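Long-range contacts in beta-galactosidase (Marinomonas sp. ef1, PDB 6Y2K), which hydrolyses terminal beta-galactosidic bonds, working as a cold-active, hexameric enzyme of glycoside hydrolase family 42: residues A[6-11]-A[350-355]; A[31-36]-A[136-141]; A[238-243]-A[311-316]; A[298-303]-A[451-456]. All coordinates share one frame; numbering follows the deposited sequence.

Contact 1 (A[6-11]-A[350-355]); sequences CYYPEH and SYFRWR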
# COMPACT_ATOMS: atom_id res chain seq x y z
N CYS A 6 47.29 11.48 1.86
CA CYS A 6 47.40 12.55 0.87
C CYS A 6 47.52 13.87 1.63
O CYS A 6 46.70 14.16 2.51
CB CYS A 6 46.18 12.56 -0.05
SG CYS A 6 45.95 11.00 -0.93
N TYR A 7 48.53 14.67 1.28
CA TYR A 7 48.97 15.83 2.06
C TYR A 7 49.22 17.05 1.17
O TYR A 7 49.68 16.91 0.04
CB TYR A 7 50.25 15.44 2.81
CG TYR A 7 50.87 16.48 3.71
CD1 TYR A 7 50.11 17.22 4.61
CD2 TYR A 7 52.26 16.69 3.72
CE1 TYR A 7 50.70 18.16 5.46
CE2 TYR A 7 52.85 17.61 4.56
CZ TYR A 7 52.08 18.35 5.43
OH TYR A 7 52.69 19.26 6.26
N TYR A 8 48.91 18.24 1.70
CA TYR A 8 49.06 19.52 0.98
C TYR A 8 49.86 20.52 1.83
O TYR A 8 49.30 21.43 2.41
CB TYR A 8 47.68 20.04 0.55
CG TYR A 8 47.05 19.00 -0.35
CD1 TYR A 8 46.30 17.95 0.19
CD2 TYR A 8 47.30 19.00 -1.71
CE1 TYR A 8 45.78 16.96 -0.62
CE2 TYR A 8 46.78 18.01 -2.53
CZ TYR A 8 46.01 16.99 -1.97
OH TYR A 8 45.50 16.01 -2.75
N PRO A 9 51.20 20.34 1.89
CA PRO A 9 52.02 21.29 2.67
C PRO A 9 51.85 22.74 2.19
O PRO A 9 51.87 23.66 3.02
CB PRO A 9 53.44 20.79 2.44
CG PRO A 9 53.39 19.99 1.20
CD PRO A 9 52.02 19.37 1.16
N GLU A 10 51.63 22.92 0.89
CA GLU A 10 51.34 24.25 0.33
C GLU A 10 50.04 24.92 0.83
O GLU A 10 49.84 26.12 0.60
CB GLU A 10 51.40 24.22 -1.22
CG GLU A 10 50.18 23.64 -1.95
CD GLU A 10 50.20 22.13 -2.15
OE1 GLU A 10 50.86 21.38 -1.38
OE2 GLU A 10 49.51 21.70 -3.10
N HIS A 11 49.16 24.16 1.48
CA HIS A 11 47.96 24.74 2.10
C HIS A 11 48.14 25.22 3.54
O HIS A 11 47.23 25.84 4.10
CB HIS A 11 46.80 23.74 2.06
CG HIS A 11 46.37 23.38 0.68
ND1 HIS A 11 45.41 22.43 0.43
CD2 HIS A 11 46.78 23.83 -0.53
CE1 HIS A 11 45.25 22.30 -0.88
NE2 HIS A 11 46.06 23.15 -1.48
N SER A 350 46.03 4.63 1.40
CA SER A 350 46.33 6.03 1.68
C SER A 350 45.03 6.83 1.83
O SER A 350 44.15 6.75 0.97
CB SER A 350 47.24 6.60 0.58
OG SER A 350 47.28 8.01 0.58
N TYR A 351 44.91 7.58 2.92
CA TYR A 351 43.73 8.38 3.18
C TYR A 351 43.82 9.74 2.50
O TYR A 351 44.87 10.11 1.97
CB TYR A 351 43.51 8.56 4.68
CG TYR A 351 43.48 7.26 5.45
CD1 TYR A 351 42.33 6.47 5.47
CD2 TYR A 351 44.58 6.83 6.17
CE1 TYR A 351 42.30 5.28 6.17
CE2 TYR A 351 44.55 5.64 6.88
CZ TYR A 351 43.41 4.87 6.87
OH TYR A 351 43.38 3.69 7.58
N PHE A 352 42.73 10.49 2.52
CA PHE A 352 42.68 11.81 1.90
C PHE A 352 41.53 12.64 2.46
O PHE A 352 40.37 12.26 2.36
CB PHE A 352 42.56 11.69 0.38
CG PHE A 352 42.18 12.98 -0.30
CD1 PHE A 352 40.89 13.48 -0.20
CD2 PHE A 352 43.11 13.69 -1.04
CE1 PHE A 352 40.54 14.66 -0.82
CE2 PHE A 352 42.77 14.87 -1.67
CZ PHE A 352 41.48 15.36 -1.56
N ARG A 353 41.87 13.79 3.05
CA ARG A 353 43.26 14.22 3.15
C ARG A 353 43.75 14.17 4.59
O ARG A 353 43.04 13.70 5.48
CB ARG A 353 43.42 15.64 2.59
CG ARG A 353 42.16 16.48 2.68
CD ARG A 353 42.29 17.75 1.84
NE ARG A 353 43.32 18.64 2.36
CZ ARG A 353 43.67 19.79 1.78
NH1 ARG A 353 43.08 20.18 0.66
NH2 ARG A 353 44.62 20.54 2.32
N TRP A 354 44.97 14.64 4.81
CA TRP A 354 45.56 14.65 6.15
C TRP A 354 44.82 15.61 7.07
O TRP A 354 44.51 15.28 8.22
CB TRP A 354 47.04 15.03 6.08
CG TRP A 354 47.61 15.46 7.39
CD1 TRP A 354 47.98 16.73 7.74
CD2 TRP A 354 47.87 14.64 8.53
NE1 TRP A 354 48.46 16.74 9.03
CE2 TRP A 354 48.41 15.47 9.54
CE3 TRP A 354 47.71 13.27 8.80
CZ2 TRP A 354 48.78 14.98 10.79
CZ3 TRP A 354 48.08 12.79 10.04
CH2 TRP A 354 48.61 13.65 11.02
N ARG A 355 44.53 16.81 6.57
CA ARG A 355 43.83 17.82 7.35
C ARG A 355 42.79 18.51 6.47
O ARG A 355 43.12 18.98 5.38
CB ARG A 355 44.84 18.84 7.88
CG ARG A 355 44.28 19.93 8.77
CD ARG A 355 45.40 20.82 9.26
NE ARG A 355 44.89 22.02 9.93
CZ ARG A 355 45.64 23.02 10.39
NH1 ARG A 355 46.97 22.99 10.29
NH2 ARG A 355 45.05 24.06 10.96

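Contact 2 (A[31-36]-A[136-141]); sequences YVRVGE and SWQTDN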
# COMPACT_ATOMS: atom_id res chain seq x y z
N TYR A 31 53.67 6.29 4.04
CA TYR A 31 53.74 6.93 2.73
C TYR A 31 52.92 8.22 2.72
O TYR A 31 51.86 8.30 3.35
CB TYR A 31 53.20 6.02 1.63
CG TYR A 31 54.14 4.92 1.22
CD1 TYR A 31 54.37 3.84 2.05
CD2 TYR A 31 54.78 4.96 -0.02
CE1 TYR A 31 55.23 2.82 1.69
CE2 TYR A 31 55.65 3.94 -0.40
CZ TYR A 31 55.87 2.88 0.46
OH TYR A 31 56.72 1.85 0.10
N VAL A 32 53.41 9.23 2.00
CA VAL A 32 52.74 10.52 1.92
C VAL A 32 52.76 11.02 0.47
O VAL A 32 53.83 11.08 -0.14
CB VAL A 32 53.43 11.57 2.81
CG1 VAL A 32 52.69 12.91 2.77
CG2 VAL A 32 53.53 11.06 4.25
N ARG A 33 51.59 11.37 -0.07
CA ARG A 33 51.51 11.94 -1.41
C ARG A 33 51.48 13.47 -1.34
O ARG A 33 50.78 14.05 -0.52
CB ARG A 33 50.29 11.42 -2.18
CG ARG A 33 50.31 11.77 -3.66
CD ARG A 33 48.98 11.52 -4.34
NE ARG A 33 47.92 12.37 -3.80
CZ ARG A 33 46.64 12.31 -4.15
NH1 ARG A 33 46.23 11.43 -5.07
NH2 ARG A 33 45.76 13.13 -3.58
N VAL A 34 52.29 14.12 -2.19
CA VAL A 34 52.26 15.58 -2.34
C VAL A 34 52.43 16.01 -3.80
O VAL A 34 52.94 15.25 -4.63
CB VAL A 34 53.37 16.28 -1.50
CG1 VAL A 34 53.27 15.88 -0.03
CG2 VAL A 34 54.76 15.99 -2.05
N GLY A 35 51.98 17.23 -4.10
CA GLY A 35 52.41 17.97 -5.31
C GLY A 35 51.49 18.06 -6.53
O GLY A 35 51.72 18.93 -7.38
N GLU A 36 50.47 17.21 -6.61
CA GLU A 36 49.67 17.10 -7.86
C GLU A 36 48.80 18.32 -8.22
O GLU A 36 48.36 18.43 -9.37
CB GLU A 36 48.84 15.79 -7.89
CG GLU A 36 47.49 15.78 -7.16
CD GLU A 36 47.57 15.78 -5.63
OE1 GLU A 36 48.68 15.87 -5.04
OE2 GLU A 36 46.49 15.70 -5.01
N SER A 136 58.07 7.05 -5.29
CA SER A 136 57.05 6.81 -6.30
C SER A 136 56.59 8.11 -6.94
O SER A 136 56.71 9.17 -6.33
CB SER A 136 55.86 6.12 -5.61
OG SER A 136 54.73 6.04 -6.46
N TRP A 137 56.06 8.02 -8.16
CA TRP A 137 55.42 9.17 -8.82
C TRP A 137 53.99 8.83 -9.22
O TRP A 137 53.76 7.77 -9.78
CB TRP A 137 56.17 9.57 -10.09
CG TRP A 137 57.55 10.14 -9.89
CD1 TRP A 137 58.70 9.44 -9.69
CD2 TRP A 137 57.91 11.51 -9.93
NE1 TRP A 137 59.76 10.29 -9.58
CE2 TRP A 137 59.31 11.58 -9.73
CE3 TRP A 137 57.20 12.71 -10.12
CZ2 TRP A 137 60.01 12.79 -9.72
CZ3 TRP A 137 57.90 13.91 -10.11
CH2 TRP A 137 59.29 13.94 -9.90
N GLN A 138 53.06 9.75 -8.94
CA GLN A 138 51.71 9.70 -9.50
C GLN A 138 51.66 10.63 -10.70
O GLN A 138 51.95 11.83 -10.57
CB GLN A 138 50.65 10.15 -8.48
CG GLN A 138 49.23 10.20 -9.04
CD GLN A 138 48.22 10.71 -8.04
OE1 GLN A 138 47.87 10.02 -7.10
NE2 GLN A 138 47.73 11.94 -8.25
N THR A 139 51.30 10.11 -11.87
CA THR A 139 51.09 10.95 -13.05
C THR A 139 49.74 11.66 -12.96
O THR A 139 48.72 11.02 -12.78
CB THR A 139 51.13 10.14 -14.35
OG1 THR A 139 50.24 9.02 -14.25
CG2 THR A 139 52.55 9.64 -14.62
N ASP A 140 49.75 12.99 -13.06
CA ASP A 140 48.50 13.76 -13.17
C ASP A 140 47.62 13.48 -11.91
O ASP A 140 48.16 13.35 -10.79
CB ASP A 140 47.85 13.41 -14.53
CG ASP A 140 46.83 14.46 -15.02
OD1 ASP A 140 45.63 14.32 -14.65
OD2 ASP A 140 47.21 15.34 -15.83
N ASN A 141 46.30 13.41 -12.08
CA ASN A 141 45.38 13.11 -10.98
C ASN A 141 44.00 12.77 -11.56
O ASN A 141 43.33 13.65 -12.11
CB ASN A 141 45.24 14.30 -10.02
CG ASN A 141 44.45 13.94 -8.78
OD1 ASN A 141 44.97 13.27 -7.86
ND2 ASN A 141 43.18 14.35 -8.74
O HOH W 1 44.16 14.42 -5.57

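Contact 3 (A[238-243]-A[311-316]); sequences DLVHNY and WIMEQQ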
# COMPACT_ATOMS: atom_id res chain seq x y z
N ASP A 238 58.38 3.63 -8.25
CA ASP A 238 57.11 3.07 -8.72
C ASP A 238 56.27 4.16 -9.39
O ASP A 238 56.00 5.19 -8.78
CB ASP A 238 56.29 2.50 -7.56
CG ASP A 238 56.89 1.23 -6.98
OD1 ASP A 238 57.43 0.40 -7.74
OD2 ASP A 238 56.76 1.03 -5.77
N LEU A 239 55.90 3.93 -10.64
CA LEU A 239 55.02 4.86 -11.36
C LEU A 239 53.59 4.34 -11.25
O LEU A 239 53.32 3.16 -11.51
CB LEU A 239 55.46 4.98 -12.82
CG LEU A 239 56.95 5.30 -13.03
CD1 LEU A 239 57.26 5.48 -14.50
CD2 LEU A 239 57.36 6.54 -12.25
N VAL A 240 52.69 5.23 -10.84
CA VAL A 240 51.32 4.88 -10.49
C VAL A 240 50.38 5.96 -11.01
O VAL A 240 50.79 7.11 -11.20
CB VAL A 240 51.19 4.70 -8.95
CG1 VAL A 240 51.50 5.98 -8.19
CG2 VAL A 240 49.82 4.17 -8.55
N HIS A 241 49.14 5.57 -11.28
CA HIS A 241 48.06 6.52 -11.48
C HIS A 241 46.89 6.18 -10.55
O HIS A 241 46.73 5.01 -10.14
CB HIS A 241 47.60 6.58 -12.94
CG HIS A 241 46.62 7.68 -13.17
ND1 HIS A 241 46.99 9.01 -13.20
CD2 HIS A 241 45.26 7.66 -13.27
CE1 HIS A 241 45.91 9.76 -13.34
NE2 HIS A 241 44.85 8.97 -13.38
N ASN A 242 46.10 7.20 -10.20
CA ASN A 242 44.96 7.03 -9.29
C ASN A 242 43.63 6.99 -10.07
O ASN A 242 43.14 8.01 -10.54
CB ASN A 242 44.96 8.07 -8.15
CG ASN A 242 44.93 9.52 -8.63
OD1 ASN A 242 45.44 9.85 -9.71
ND2 ASN A 242 44.35 10.39 -7.81
N TYR A 243 43.09 5.77 -10.21
CA TYR A 243 41.84 5.51 -10.91
C TYR A 243 40.65 5.68 -9.96
O TYR A 243 40.82 5.91 -8.76
CB TYR A 243 41.85 4.09 -11.49
CG TYR A 243 43.07 3.77 -12.32
CD1 TYR A 243 43.39 4.55 -13.43
CD2 TYR A 243 43.89 2.69 -12.02
CE1 TYR A 243 44.50 4.26 -14.21
CE2 TYR A 243 45.01 2.39 -12.80
CZ TYR A 243 45.31 3.18 -13.89
OH TYR A 243 46.43 2.89 -14.68
N TRP A 311 47.24 -0.41 -5.00
CA TRP A 311 47.17 0.53 -3.88
C TRP A 311 45.79 1.18 -3.85
O TRP A 311 45.08 1.20 -4.86
CB TRP A 311 48.19 1.67 -4.01
CG TRP A 311 49.66 1.32 -4.01
CD1 TRP A 311 50.23 0.10 -3.79
CD2 TRP A 311 50.74 2.23 -4.21
NE1 TRP A 311 51.60 0.19 -3.87
CE2 TRP A 311 51.94 1.50 -4.12
CE3 TRP A 311 50.80 3.61 -4.47
CZ2 TRP A 311 53.20 2.09 -4.29
CZ3 TRP A 311 52.06 4.20 -4.64
CH2 TRP A 311 53.24 3.44 -4.54
N ILE A 312 45.41 1.71 -2.69
CA ILE A 312 44.32 2.67 -2.61
C ILE A 312 45.01 4.00 -2.34
O ILE A 312 45.54 4.21 -1.25
CB ILE A 312 43.30 2.32 -1.49
CG1 ILE A 312 42.35 1.19 -1.94
CG2 ILE A 312 42.44 3.53 -1.14
CD1 ILE A 312 43.01 -0.12 -2.33
N MET A 313 45.03 4.88 -3.34
CA MET A 313 45.67 6.19 -3.20
C MET A 313 44.85 7.15 -2.36
O MET A 313 45.42 8.00 -1.68
CB MET A 313 45.92 6.82 -4.57
CG MET A 313 46.82 8.05 -4.55
SD MET A 313 48.50 7.64 -4.05
CE MET A 313 49.12 6.95 -5.58
N GLU A 314 43.52 7.04 -2.42
CA GLU A 314 42.61 7.92 -1.67
C GLU A 314 41.50 7.10 -1.02
O GLU A 314 40.65 6.53 -1.71
CB GLU A 314 42.00 8.99 -2.58
CG GLU A 314 42.99 9.89 -3.32
CD GLU A 314 42.34 10.90 -4.24
OE1 GLU A 314 41.11 11.08 -4.15
OE2 GLU A 314 43.05 11.54 -5.06
N GLN A 315 41.50 7.03 0.32
CA GLN A 315 40.47 6.33 1.08
C GLN A 315 39.63 7.32 1.87
O GLN A 315 40.18 8.16 2.61
CB GLN A 315 41.11 5.33 2.05
CG GLN A 315 40.12 4.47 2.83
CD GLN A 315 39.27 3.59 1.92
OE1 GLN A 315 39.79 2.73 1.22
NE2 GLN A 315 37.95 3.81 1.94
N GLN A 316 38.31 7.21 1.75
CA GLN A 316 37.38 8.05 2.51
C GLN A 316 37.67 7.92 4.01
O GLN A 316 37.72 6.80 4.50
CB GLN A 316 35.93 7.65 2.25
CG GLN A 316 34.92 8.56 2.92
CD GLN A 316 33.49 8.43 2.40
OE1 GLN A 316 33.19 7.64 1.50
NE2 GLN A 316 32.59 9.22 2.99

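Contact 4 (A[298-303]-A[451-456]); sequences HHDLYR and LSVDIV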
# COMPACT_ATOMS: atom_id res chain seq x y z
N HIS A 298 36.22 -3.01 -7.36
CA HIS A 298 37.31 -2.19 -7.86
C HIS A 298 38.70 -2.65 -7.39
O HIS A 298 39.66 -2.55 -8.15
CB HIS A 298 37.05 -0.73 -7.51
CG HIS A 298 35.85 -0.18 -8.20
ND1 HIS A 298 34.61 -0.12 -7.59
CD2 HIS A 298 35.67 0.26 -9.46
CE1 HIS A 298 33.73 0.36 -8.44
NE2 HIS A 298 34.34 0.60 -9.59
N HIS A 299 38.80 -3.15 -6.17
CA HIS A 299 40.07 -3.72 -5.70
C HIS A 299 40.52 -4.84 -6.66
O HIS A 299 41.67 -4.89 -7.07
CB HIS A 299 39.96 -4.30 -4.30
CG HIS A 299 39.61 -3.32 -3.23
ND1 HIS A 299 40.12 -2.04 -3.19
CD2 HIS A 299 38.83 -3.44 -2.14
CE1 HIS A 299 39.66 -1.42 -2.12
NE2 HIS A 299 38.86 -2.25 -1.46
N ASP A 300 39.59 -5.72 -7.03
CA ASP A 300 39.88 -6.84 -7.95
C ASP A 300 40.15 -6.38 -9.40
O ASP A 300 41.07 -6.88 -10.05
CB ASP A 300 38.76 -7.90 -7.90
CG ASP A 300 38.69 -8.64 -6.55
OD1 ASP A 300 39.72 -8.70 -5.82
OD2 ASP A 300 37.59 -9.16 -6.23
N LEU A 301 39.34 -5.45 -9.90
CA LEU A 301 39.56 -4.88 -11.23
C LEU A 301 40.95 -4.22 -11.33
O LEU A 301 41.71 -4.48 -12.27
CB LEU A 301 38.47 -3.85 -11.56
CG LEU A 301 38.59 -2.97 -12.81
CD1 LEU A 301 38.48 -3.79 -14.08
CD2 LEU A 301 37.51 -1.90 -12.76
N TYR A 302 41.29 -3.40 -10.34
CA TYR A 302 42.54 -2.64 -10.38
C TYR A 302 43.78 -3.46 -10.00
O TYR A 302 44.87 -3.17 -10.48
CB TYR A 302 42.42 -1.33 -9.59
CG TYR A 302 41.42 -0.35 -10.22
CD1 TYR A 302 41.44 -0.07 -11.58
CD2 TYR A 302 40.44 0.29 -9.45
CE1 TYR A 302 40.52 0.79 -12.17
CE2 TYR A 302 39.52 1.17 -10.03
CZ TYR A 302 39.57 1.42 -11.39
OH TYR A 302 38.70 2.29 -12.02
N ARG A 303 43.62 -4.49 -9.17
CA ARG A 303 44.70 -5.48 -9.01
C ARG A 303 45.06 -6.08 -10.39
O ARG A 303 46.23 -6.25 -10.70
CB ARG A 303 44.35 -6.58 -8.00
CG ARG A 303 45.52 -7.53 -7.72
CD ARG A 303 45.24 -8.52 -6.59
NE ARG A 303 44.20 -9.47 -6.98
CZ ARG A 303 42.91 -9.41 -6.64
NH1 ARG A 303 42.45 -8.46 -5.82
NH2 ARG A 303 42.07 -10.33 -7.10
N LEU A 451 33.06 -16.43 -2.45
CA LEU A 451 34.18 -16.68 -3.37
C LEU A 451 35.20 -15.53 -3.38
O LEU A 451 34.81 -14.36 -3.32
CB LEU A 451 33.66 -16.91 -4.79
CG LEU A 451 32.82 -18.18 -5.01
CD1 LEU A 451 32.04 -18.11 -6.31
CD2 LEU A 451 33.71 -19.42 -5.00
N SER A 452 36.48 -15.88 -3.44
CA SER A 452 37.57 -14.93 -3.72
C SER A 452 37.77 -14.86 -5.23
O SER A 452 37.87 -15.90 -5.90
CB SER A 452 38.87 -15.35 -3.02
OG SER A 452 38.71 -15.31 -1.59
N VAL A 453 37.83 -13.65 -5.77
CA VAL A 453 37.71 -13.40 -7.21
C VAL A 453 38.87 -12.56 -7.76
O VAL A 453 39.40 -11.69 -7.06
CB VAL A 453 36.37 -12.67 -7.49
CG1 VAL A 453 36.19 -12.37 -8.96
CG2 VAL A 453 35.21 -13.51 -6.98
N ASP A 454 39.27 -12.87 -9.00
CA ASP A 454 40.08 -11.98 -9.84
C ASP A 454 39.17 -11.42 -10.92
O ASP A 454 38.32 -12.14 -11.45
CB ASP A 454 41.21 -12.73 -10.55
CG ASP A 454 42.44 -12.90 -9.69
OD1 ASP A 454 42.37 -12.71 -8.46
OD2 ASP A 454 43.50 -13.21 -10.27
N ILE A 455 39.36 -10.15 -11.24
CA ILE A 455 38.76 -9.55 -12.43
C ILE A 455 39.91 -9.34 -13.41
O ILE A 455 40.93 -8.75 -13.06
CB ILE A 455 38.01 -8.24 -12.11
CG1 ILE A 455 36.82 -8.56 -11.20
CG2 ILE A 455 37.57 -7.55 -13.40
CD1 ILE A 455 35.99 -7.36 -10.77
N VAL A 456 39.73 -9.83 -14.64
CA VAL A 456 40.81 -9.92 -15.61
C VAL A 456 40.46 -9.29 -16.95
O VAL A 456 39.28 -9.25 -17.34
CB VAL A 456 41.24 -11.40 -15.83
CG1 VAL A 456 41.62 -12.04 -14.51
CG2 VAL A 456 40.16 -12.21 -16.53
O HOH W 2 37.43 -11.21 -4.33
O HOH W 3 42.12 -9.31 -10.32
O HOH W 4 41.43 -6.39 -14.13
O HOH W 5 45.36 -11.34 -8.65

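Contact 1 (A[6-11]-A[350-355])
R353 reaches across to H11 and gives an N-H from NH2 to ND1 over 2.8 Å, a fairly straight bond (153° at the hydrogen) that leaves at the edge of the guanidinium, near its plane. With ND1 accepting, the proton of a neutral imidazole would be expected on NE2. The same guanidinium carries Y8 over one face: CD1 of Y8 is 3.6 Å from CZ of R353, the two planes tilted by 40°. A bend at chi3 (-65°) in the R353 chain brings the flat group against Y8 and edge-on to ND1 of H11. The hydroxyl of Y8 comes in at the edge of the F352 ring, OH 3.1 Å from CE2; that hydroxyl has its hydrogen bond with E36. C6 fits in behind, its CB 3.4 Å from CD2 of F352 and its sulfur also beside the ring edge. Backbone bonds clasp C6 at both ends: C6 N to Y351 O at 2.8 Å, and W354 N to C6 O at 2.9 Å. Further out, Y7 and W354 lie side by side with nearly perpendicular planes, CD1 of Y7 3.8 Å from CD1 of W354. Both send their polar ends to D20, which takes Y7 OH on one oxygen and W354 NE1 on the other. F182 of a second subunit packs on R353. Here the first and eighth strands meet to close the TIM barrel, and the peptide between F352 and R353 is cis, although no proline follows; a non-proline cis peptide at the end of strand eight recurs in clan GH-A glycosidases.

Contact 2 (A[31-36]-A[136-141])
OD1 of N141, 3.6 Å from CG of E36, is approached by several donors. Q138 NE2 reaches it in a weak bond of 3.1 Å, N242 bonds it through ND2, and a water lies 2.7 Å from it. That water is equally near OE2 of E36, an oxygen also hydrogen-bonded with the hydroxyl of Y8. The direct polar link between the segments is R33 NH1 to OE1 of Q138, 3.0 Å long and 154° at the hydrogen, arriving in the carbonyl plane on a lone pair. Guanidinium and amide stand almost perpendicular, at 89°. Because Q138 NE2 also gives an N-H to D140 O at 2.9 Å, both ends of the amide are committed and its rotation is fixed. E36 starts with CG between its own backbone N and carbonyl carbon (chi1 83°), which folds the carboxylate back over one face of the R33 guanidinium; NH2 of R33 and OE2 of E36, 3.0 Å apart, attract by charge alone. A leucine in place of Q138 would probably cost R33 NH1 its amide acceptor and the D140 carbonyl its donor, letting the turn before N141 shift. This lies at the C-terminal ends of strands 29-34 and 134-138; strand 67-71 runs between them, its I69 touching R33 and S136, while W137 packs onto helix 205-233.

Contact 3 (A[238-243]-A[311-316])
W311 turns its six-membered ring to V240 and D238, both of which come at it obliquely. CG1 of V240 is 4.0 Å from CZ3 of W311, and OD2 of D238 is 4.0 Å from CZ2, with the carboxylate plane 75° from the indole. At the edge, in the indole plane, lies the methyl CE of M313 from the same segment. The remaining polar ends have partners beyond the contact: W311 NE1 bonds E347, and D238 makes a salt bridge with R309. V240 and M313 then meet tip to tip, CG1 to CE at 3.7 Å. The M313 chain is bent at chi2 (66°) and again at chi3, which sets its methyl against V240 and at the indole edge. Lower down the same side chain, CB of M313 rests on CB of N242 at 3.9 Å. These are the fifth and seventh strands of the eight-stranded TIM barrel; they are not neighbours in the sheet, and the strand between them, 261-266, contributes S263, which touches V240, N242 and M313. The strand kinks at M313, and E314 after it also points into the barrel. There N242 ND2 offers OE2 of E314 a weak bond, 3.3 Å long and bent to 127°; N242 ND2 is held better by OD1 of N141. E314 has firmer partners too, a salt bridge from R33 to OE2 and the hydroxyl of Y267 at OE1. A glycerol, probably from the crystallisation liquor, lies about 4 Å from the E314 side chain, consistent with a pocket here. OD1 of N242 sits above one face of the H241 ring.

Contact 4 (A[298-303]-A[451-456])
Two acceptors come close without a hydrogen bond here: OD2 of D300 is 3.2 Å from the carbonyl O of V453. R303 probably offsets the repulsion. Its NH2 bonds O of V453 at 3.0 Å and OD1 of D454 at 2.8 Å, while NH1 gives a 2.7 Å bond to the anti lone pair of D300 OD1. The bond to D454 is straight enough (155° at the hydrogen) and lies close to the guanidinium plane, yet it comes down on the carboxylate from above, 48° out of its plane. A bend at chi3 (68°) swings the guanidinium of R303 back along the helix to lie between the two acids. A methionine in its place would probably leave D300, D454 and the V453 carbonyl facing one another without the shared positive charge. D300 OD2 has a second partner in Y443, and D454 OD2 one in Y465. Beside the charges, CD1 of L301 packs on CG2 of I455 at 3.9 Å. The backbones, with axes 6.4 Å apart, are tied by water: one joins D300 O to I455 N, another L301 O to I455 O. Strand 453-456 is outermost in its sheet within the chain; waters and R303 take up backbone groups facing helix 294-305. Barrel and trimerisation domain thus meet through charge and water, and R303, between two carboxylates, is likely to stay protonated.

How the contacts relate
Contacts 1, 2 and 3 all belong to the TIM barrel. Contact 2, centred 11 Å from contact 1 and 9 Å from contact 3, touches both: Y7 N lies 2.9 Å from R33 O, and S136 OG lies 2.8 Å from D238 O. Contacts 1 and 3 join directly through S350 N and I312 O, 2.7 Å apart. Bound glycerol lies about 4 Å from the side chains of F352 and E314, and about 6 Å from that of N141, consistent with a pocket at this end of the barrel, probably the sugar site. Contact 4 lies 16 Å from contact 3, centre to centre, touching it where Y302 packs on Y243, and joins helix 294-305 to strand 453-456 of the trimerisation domain.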